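PDB 4BG2: PatF from Prochloron didemni, which is a prenyltransferase-like protein of the patellamide (cyanobactin) pathway that may act on peptide natural products, though its activity is uncertain. Local coordinates for residues L243-S248 / I281-T286; K255-N260 / S291-F296. All coordinates share one frame; numbering follows the deposited sequence.

Contact 1 of 2, residues L243-S248 / I281-T286; sequences LFFYHS and IAVTET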
loop_
_atom_site.group_PDB
_atom_site.type_symbol
_atom_site.label_atom_id
_atom_site.label_comp_id
_atom_site.label_asym_id
_atom_site.label_seq_id
_atom_site.Cartn_x
_atom_site.Cartn_y
_atom_site.Cartn_z
ATOM N N LEU A 243 9.342 5.739 3.806
ATOM C CA LEU A 243 8.509 6.726 4.470
ATOM C C LEU A 243 7.390 7.065 3.551
ATOM O O LEU A 243 7.603 7.154 2.361
ATOM C CB LEU A 243 9.300 8.007 4.812
ATOM C CG LEU A 243 10.649 7.828 5.506
ATOM C CD1 LEU A 243 11.293 9.183 5.836
ATOM C CD2 LEU A 243 10.512 6.999 6.782
ATOM N N PHE A 244 6.193 7.243 4.090
ATOM C CA PHE A 244 5.032 7.559 3.291
ATOM C C PHE A 244 4.519 8.900 3.797
ATOM O O PHE A 244 4.332 9.066 4.991
ATOM C CB PHE A 244 3.914 6.519 3.497
ATOM C CG PHE A 244 3.988 5.334 2.603
ATOM C CD1 PHE A 244 5.038 4.422 2.703
ATOM C CD2 PHE A 244 2.932 5.038 1.718
ATOM C CE1 PHE A 244 5.065 3.279 1.881
ATOM C CE2 PHE A 244 2.960 3.908 0.923
ATOM C CZ PHE A 244 4.028 3.021 1.007
ATOM N N PHE A 245 4.224 9.805 2.870
ATOM C CA PHE A 245 3.652 11.104 3.189
ATOM C C PHE A 245 2.307 11.229 2.473
ATOM O O PHE A 245 2.300 11.380 1.262
ATOM C CB PHE A 245 4.605 12.202 2.733
ATOM C CG PHE A 245 5.986 12.060 3.293
ATOM C CD1 PHE A 245 6.291 12.574 4.552
ATOM C CD2 PHE A 245 6.969 11.405 2.584
ATOM C CE1 PHE A 245 7.561 12.440 5.075
ATOM C CE2 PHE A 245 8.236 11.261 3.100
ATOM C CZ PHE A 245 8.536 11.774 4.349
ATOM N N TYR A 246 1.198 11.172 3.225
ATOM C CA TYR A 246 -0.162 11.221 2.672
ATOM C C TYR A 246 -0.720 12.648 2.646
ATOM O O TYR A 246 -0.666 13.355 3.639
ATOM C CB TYR A 246 -1.120 10.281 3.444
ATOM C CG TYR A 246 -1.172 8.830 2.883
ATOM C CD1 TYR A 246 -2.084 8.498 1.859
ATOM C CD2 TYR A 246 -0.344 7.817 3.355
ATOM C CE1 TYR A 246 -2.159 7.208 1.325
ATOM C CE2 TYR A 246 -0.413 6.513 2.820
ATOM C CZ TYR A 246 -1.318 6.222 1.797
ATOM O OH TYR A 246 -1.424 4.946 1.225
ATOM N N HIS A 247 -1.250 13.055 1.496
ATOM C CA HIS A 247 -1.845 14.376 1.314
ATOM C C HIS A 247 -3.213 14.284 0.661
ATOM O O HIS A 247 -3.415 13.501 -0.274
ATOM C CB HIS A 247 -0.950 15.236 0.433
ATOM C CG HIS A 247 0.317 15.647 1.099
ATOM N ND1 HIS A 247 0.452 16.850 1.756
ATOM C CD2 HIS A 247 1.502 15.005 1.228
ATOM C CE1 HIS A 247 1.674 16.934 2.253
ATOM N NE2 HIS A 247 2.329 15.827 1.949
ATOM N N SER A 248 -4.142 15.105 1.142
ATOM C CA SER A 248 -5.483 15.131 0.598
ATOM C C SER A 248 -5.645 16.255 -0.428
ATOM O O SER A 248 -6.624 16.281 -1.138
ATOM C CB SER A 248 -6.514 15.268 1.722
ATOM O OG SER A 248 -6.309 16.467 2.428
ATOM N N ILE A 281 3.447 10.057 -1.338
ATOM C CA ILE A 281 4.764 9.801 -1.829
ATOM C C ILE A 281 5.464 8.868 -0.854
ATOM O O ILE A 281 5.494 9.124 0.340
ATOM C CB ILE A 281 5.569 11.096 -1.969
ATOM C CG1 ILE A 281 4.839 12.058 -2.891
ATOM C CG2 ILE A 281 6.976 10.793 -2.501
ATOM C CD1 ILE A 281 4.628 11.541 -4.307
ATOM N N ALA A 282 6.051 7.806 -1.395
ATOM C CA ALA A 282 6.824 6.847 -0.601
ATOM C C ALA A 282 8.264 6.947 -1.043
ATOM O O ALA A 282 8.568 6.793 -2.239
ATOM C CB ALA A 282 6.287 5.433 -0.789
ATOM N N VAL A 283 9.138 7.209 -0.079
ATOM C CA VAL A 283 10.529 7.536 -0.343
ATOM C C VAL A 283 11.377 7.233 0.891
ATOM O O VAL A 283 10.891 7.311 2.001
ATOM C CB VAL A 283 10.622 9.018 -0.825
ATOM C CG1 VAL A 283 10.173 9.997 0.246
ATOM C CG2 VAL A 283 12.025 9.366 -1.302
ATOM N N THR A 284 12.630 6.850 0.711
ATOM C CA THR A 284 13.535 6.674 1.850
ATOM C C THR A 284 14.098 8.027 2.327
ATOM O O THR A 284 14.147 8.997 1.575
ATOM C CB THR A 284 14.729 5.778 1.515
ATOM O OG1 THR A 284 15.492 6.404 0.501
ATOM C CG2 THR A 284 14.268 4.383 1.055
ATOM N N GLU A 285 14.507 8.070 3.584
ATOM C CA GLU A 285 15.230 9.223 4.141
ATOM C C GLU A 285 16.372 9.646 3.220
ATOM O O GLU A 285 16.502 10.821 2.886
ATOM C CB GLU A 285 15.813 8.861 5.508
ATOM C CG GLU A 285 16.298 10.065 6.320
ATOM C CD GLU A 285 16.847 9.668 7.674
ATOM O OE1 GLU A 285 17.207 8.481 7.871
ATOM O OE2 GLU A 285 16.922 10.538 8.552
ATOM N N THR A 286 17.185 8.657 2.834
ATOM C CA THR A 286 18.343 8.854 1.964
ATOM C C THR A 286 17.964 9.523 0.646
ATOM O O THR A 286 18.630 10.429 0.204
ATOM C CB THR A 286 19.006 7.492 1.641
ATOM O OG1 THR A 286 19.580 6.947 2.838
ATOM C CG2 THR A 286 20.102 7.647 0.559
#
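F244 and A282 meet across a non-hydrogen-bonded antiparallel pair, where a methyl sits squarely on an aromatic face: A282 CB lies 3.7 Å from the centroid of the F244 ring and 12° off its normal, a CH-pi contact. F233, edge-to-face with F244, and Y299 also pack against this ring. A serine in place of F244 would probably leave the A282 methyl without its aromatic platform and open a gap between F233 and Y299. On the reverse face, beside helix 218-223, V283 CG1 touches the rim of the F245 ring in its plane, 3.7 Å from F245 CE2; with F245 CG anti to its carbonyl carbon (chi1 -55°), the ring edge is placed alongside V283, whose side chain it crosses at a slant.

The backbones are bonded in two reciprocal pairs. L243 N gives to V283 O and V283 N to L243 O, both at 2.9 Å; F245 N to I281 O and I281 N to F245 O repeat the pattern. Between them A282 CA approaches L243 O at 3.1 Å, a CA-H...O contact. Such alternation is the signature of antiparallel sheet, here two neighbouring strands of the ten-stranded closed barrel that resembles the PT barrel (ABBA fold) of aromatic prenyltransferases.

Contact 2 of 2, residues K255-N260 / S291-F296; sequences KYFTFN and SRLENF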
loop_
_atom_site.group_PDB
_atom_site.type_symbol
_atom_site.label_atom_id
_atom_site.label_comp_id
_atom_site.label_asym_id
_atom_site.label_seq_id
_atom_site.Cartn_x
_atom_site.Cartn_y
_atom_site.Cartn_z
ATOM N N LYS A 255 5.016 21.889 -3.041
ATOM C CA LYS A 255 5.535 22.637 -1.893
ATOM C C LYS A 255 6.572 21.829 -1.130
ATOM O O LYS A 255 7.451 22.406 -0.525
ATOM C CB LYS A 255 4.403 23.056 -0.947
ATOM C CG LYS A 255 3.386 23.963 -1.620
ATOM C CD LYS A 255 2.322 24.487 -0.667
ATOM C CE LYS A 255 1.215 25.171 -1.461
ATOM N NZ LYS A 255 0.392 26.130 -0.664
ATOM N N TYR A 256 6.485 20.498 -1.167
ATOM C CA TYR A 256 7.328 19.675 -0.303
ATOM C C TYR A 256 8.279 18.727 -1.015
ATOM O O TYR A 256 9.241 18.251 -0.405
ATOM C CB TYR A 256 6.454 18.876 0.666
ATOM C CG TYR A 256 5.388 19.716 1.319
ATOM C CD1 TYR A 256 5.725 20.707 2.244
ATOM C CD2 TYR A 256 4.050 19.562 0.983
ATOM C CE1 TYR A 256 4.751 21.501 2.825
ATOM C CE2 TYR A 256 3.072 20.357 1.556
ATOM C CZ TYR A 256 3.425 21.319 2.474
ATOM O OH TYR A 256 2.449 22.098 3.043
ATOM N N PHE A 257 8.009 18.443 -2.287
ATOM C CA PHE A 257 8.815 17.523 -3.057
ATOM C C PHE A 257 9.169 18.136 -4.406
ATOM O O PHE A 257 8.354 18.845 -5.000
ATOM C CB PHE A 257 8.019 16.227 -3.307
ATOM C CG PHE A 257 7.519 15.565 -2.052
ATOM C CD1 PHE A 257 8.364 14.766 -1.298
ATOM C CD2 PHE A 257 6.213 15.742 -1.619
ATOM C CE1 PHE A 257 7.906 14.153 -0.144
ATOM C CE2 PHE A 257 5.756 15.135 -0.457
ATOM C CZ PHE A 257 6.607 14.340 0.277
ATOM N N THR A 258 10.365 17.814 -4.899
ATOM C CA THR A 258 10.783 18.104 -6.270
ATOM C C THR A 258 11.060 16.784 -6.962
ATOM O O THR A 258 11.792 15.943 -6.436
ATOM C CB THR A 258 12.066 18.966 -6.281
ATOM O OG1 THR A 258 11.844 20.134 -5.490
ATOM C CG2 THR A 258 12.461 19.374 -7.692
ATOM N N PHE A 259 10.468 16.589 -8.134
ATOM C CA PHE A 259 10.512 15.304 -8.807
ATOM C C PHE A 259 11.439 15.339 -10.004
ATOM O O PHE A 259 11.658 16.403 -10.604
ATOM C CB PHE A 259 9.120 14.914 -9.316
ATOM C CG PHE A 259 8.051 14.865 -8.249
ATOM C CD1 PHE A 259 8.006 13.826 -7.337
ATOM C CD2 PHE A 259 7.060 15.846 -8.186
ATOM C CE1 PHE A 259 7.009 13.772 -6.369
ATOM C CE2 PHE A 259 6.060 15.792 -7.223
ATOM C CZ PHE A 259 6.035 14.752 -6.315
ATOM N N ASN A 260 11.962 14.167 -10.369
ATOM C CA ASN A 260 12.537 13.990 -11.686
ATOM C C ASN A 260 11.408 14.096 -12.722
ATOM O O ASN A 260 10.263 14.341 -12.365
ATOM C CB ASN A 260 13.326 12.679 -11.780
ATOM C CG ASN A 260 12.441 11.441 -11.697
ATOM O OD1 ASN A 260 11.220 11.536 -11.609
ATOM N ND2 ASN A 260 13.064 10.271 -11.790
ATOM N N SER A 291 18.525 16.604 -4.276
ATOM C CA SER A 291 17.879 17.806 -4.828
ATOM C C SER A 291 16.575 17.464 -5.576
ATOM O O SER A 291 15.633 18.270 -5.652
ATOM C CB SER A 291 18.842 18.566 -5.758
ATOM O OG SER A 291 19.098 17.847 -6.958
ATOM N N ARG A 292 16.522 16.256 -6.118
ATOM C CA ARG A 292 15.401 15.827 -6.916
ATOM C C ARG A 292 15.125 14.358 -6.618
ATOM O O ARG A 292 16.069 13.568 -6.463
ATOM C CB ARG A 292 15.806 16.044 -8.368
ATOM C CG ARG A 292 14.695 16.020 -9.390
ATOM C CD ARG A 292 15.272 16.366 -10.758
ATOM N NE ARG A 292 15.541 17.803 -10.841
ATOM C CZ ARG A 292 14.618 18.747 -11.049
ATOM N NH1 ARG A 292 13.336 18.432 -11.212
ATOM N NH2 ARG A 292 14.981 20.028 -11.088
ATOM N N LEU A 293 13.842 13.998 -6.515
ATOM C CA LEU A 293 13.471 12.618 -6.273
ATOM C C LEU A 293 13.621 11.819 -7.557
ATOM O O LEU A 293 12.989 12.131 -8.557
ATOM C CB LEU A 293 12.031 12.510 -5.760
ATOM C CG LEU A 293 11.749 13.084 -4.374
ATOM C CD1 LEU A 293 10.351 12.666 -3.938
ATOM C CD2 LEU A 293 12.798 12.658 -3.358
ATOM N N GLU A 294 14.479 10.800 -7.507
ATOM C CA GLU A 294 14.720 9.895 -8.627
ATOM C C GLU A 294 14.157 8.493 -8.349
ATOM O O GLU A 294 13.779 7.772 -9.280
ATOM C CB GLU A 294 16.227 9.807 -8.898
ATOM C CG GLU A 294 16.838 11.095 -9.466
ATOM C CD GLU A 294 16.724 11.248 -10.997
ATOM O OE1 GLU A 294 16.138 10.383 -11.720
ATOM O OE2 GLU A 294 17.217 12.276 -11.503
ATOM N N ASN A 295 14.139 8.114 -7.070
ATOM C CA ASN A 295 13.740 6.802 -6.641
ATOM C C ASN A 295 12.656 6.924 -5.581
ATOM O O ASN A 295 12.927 7.341 -4.453
ATOM C CB ASN A 295 14.942 6.048 -6.098
ATOM C CG ASN A 295 16.025 5.868 -7.140
ATOM O OD1 ASN A 295 15.843 5.137 -8.104
ATOM N ND2 ASN A 295 17.159 6.548 -6.956
ATOM N N PHE A 296 11.434 6.579 -5.961
ATOM C CA PHE A 296 10.270 6.806 -5.113
ATOM C C PHE A 296 9.064 6.111 -5.696
ATOM O O PHE A 296 9.082 5.673 -6.837
ATOM C CB PHE A 296 9.953 8.315 -4.961
ATOM C CG PHE A 296 9.611 8.991 -6.251
ATOM C CD1 PHE A 296 10.621 9.421 -7.109
ATOM C CD2 PHE A 296 8.289 9.189 -6.618
ATOM C CE1 PHE A 296 10.309 10.027 -8.311
ATOM C CE2 PHE A 296 7.974 9.776 -7.833
ATOM C CZ PHE A 296 8.988 10.219 -8.666
#
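R292 presents its guanidinium to two partners on different sides: T258 CG2 lies over one face, away from its centre, while F259 O meets NH1 at the edge, in the plane of the group. That bond is short, 2.7 Å from R292 NH1 to F259 O, though bent to 141° at the hydrogen. A turn at chi3 (-75°) folds the otherwise extended arginine back over the F259 carbonyl, which also touches R292 CG. The F296 ring has N260 OD1 at its edge, near its plane, 3.7 Å from CE1. F259 meets F296 obliquely, the ring planes 41° apart, with F259 CD1 4.0 Å from F296 CZ.

The N260 amide is held at both ends. Its ND2 gives an almost straight bond to E294 OE1 (3.1 Å), which it meets from above the carboxylate plane, the amide and carboxylate planes standing almost perpendicular; OD1 accepts from G263 N, making N260 the N-cap of helix 261-272. E294 is itself anchored by its backbone, its N giving to E287 OE2. The loop leading into helix 261-272 is thereby fastened to residues 291-294, which lead into barrel strand 295-303. A single backbone bridge, F259 with L293, reinforces the join: L293 N gives to T258 O at 2.8 Å, and N260 N to L293 O at 2.9 Å. Beside the bridge, apolar side chains meet: L293 CD1 lies 3.9 Å from F257 CD1, and I281 of the neighbouring strand touches F257, F259 and L293.

Contact 1 joins two barrel strands, and contact 2 ties the connections that follow each of them: helix 253-256 comes after strand 242-247, and strand 295-303 after helix 285-288, so the four segments alternate along the chain. The centres of the contacts lie about 11 Å apart. They touch where F245 CD2 lies 3.7 Å from F257 CZ, and where A282 O comes within 3.4 Å of F296 CB between adjacent strands. The centre of contact 1 lies about 12 Å from the centre of the chain and that of contact 2 about 20 Å, at the periphery. No ligand marks a site here; in related prenyltransferases the barrel interior holds the substrates.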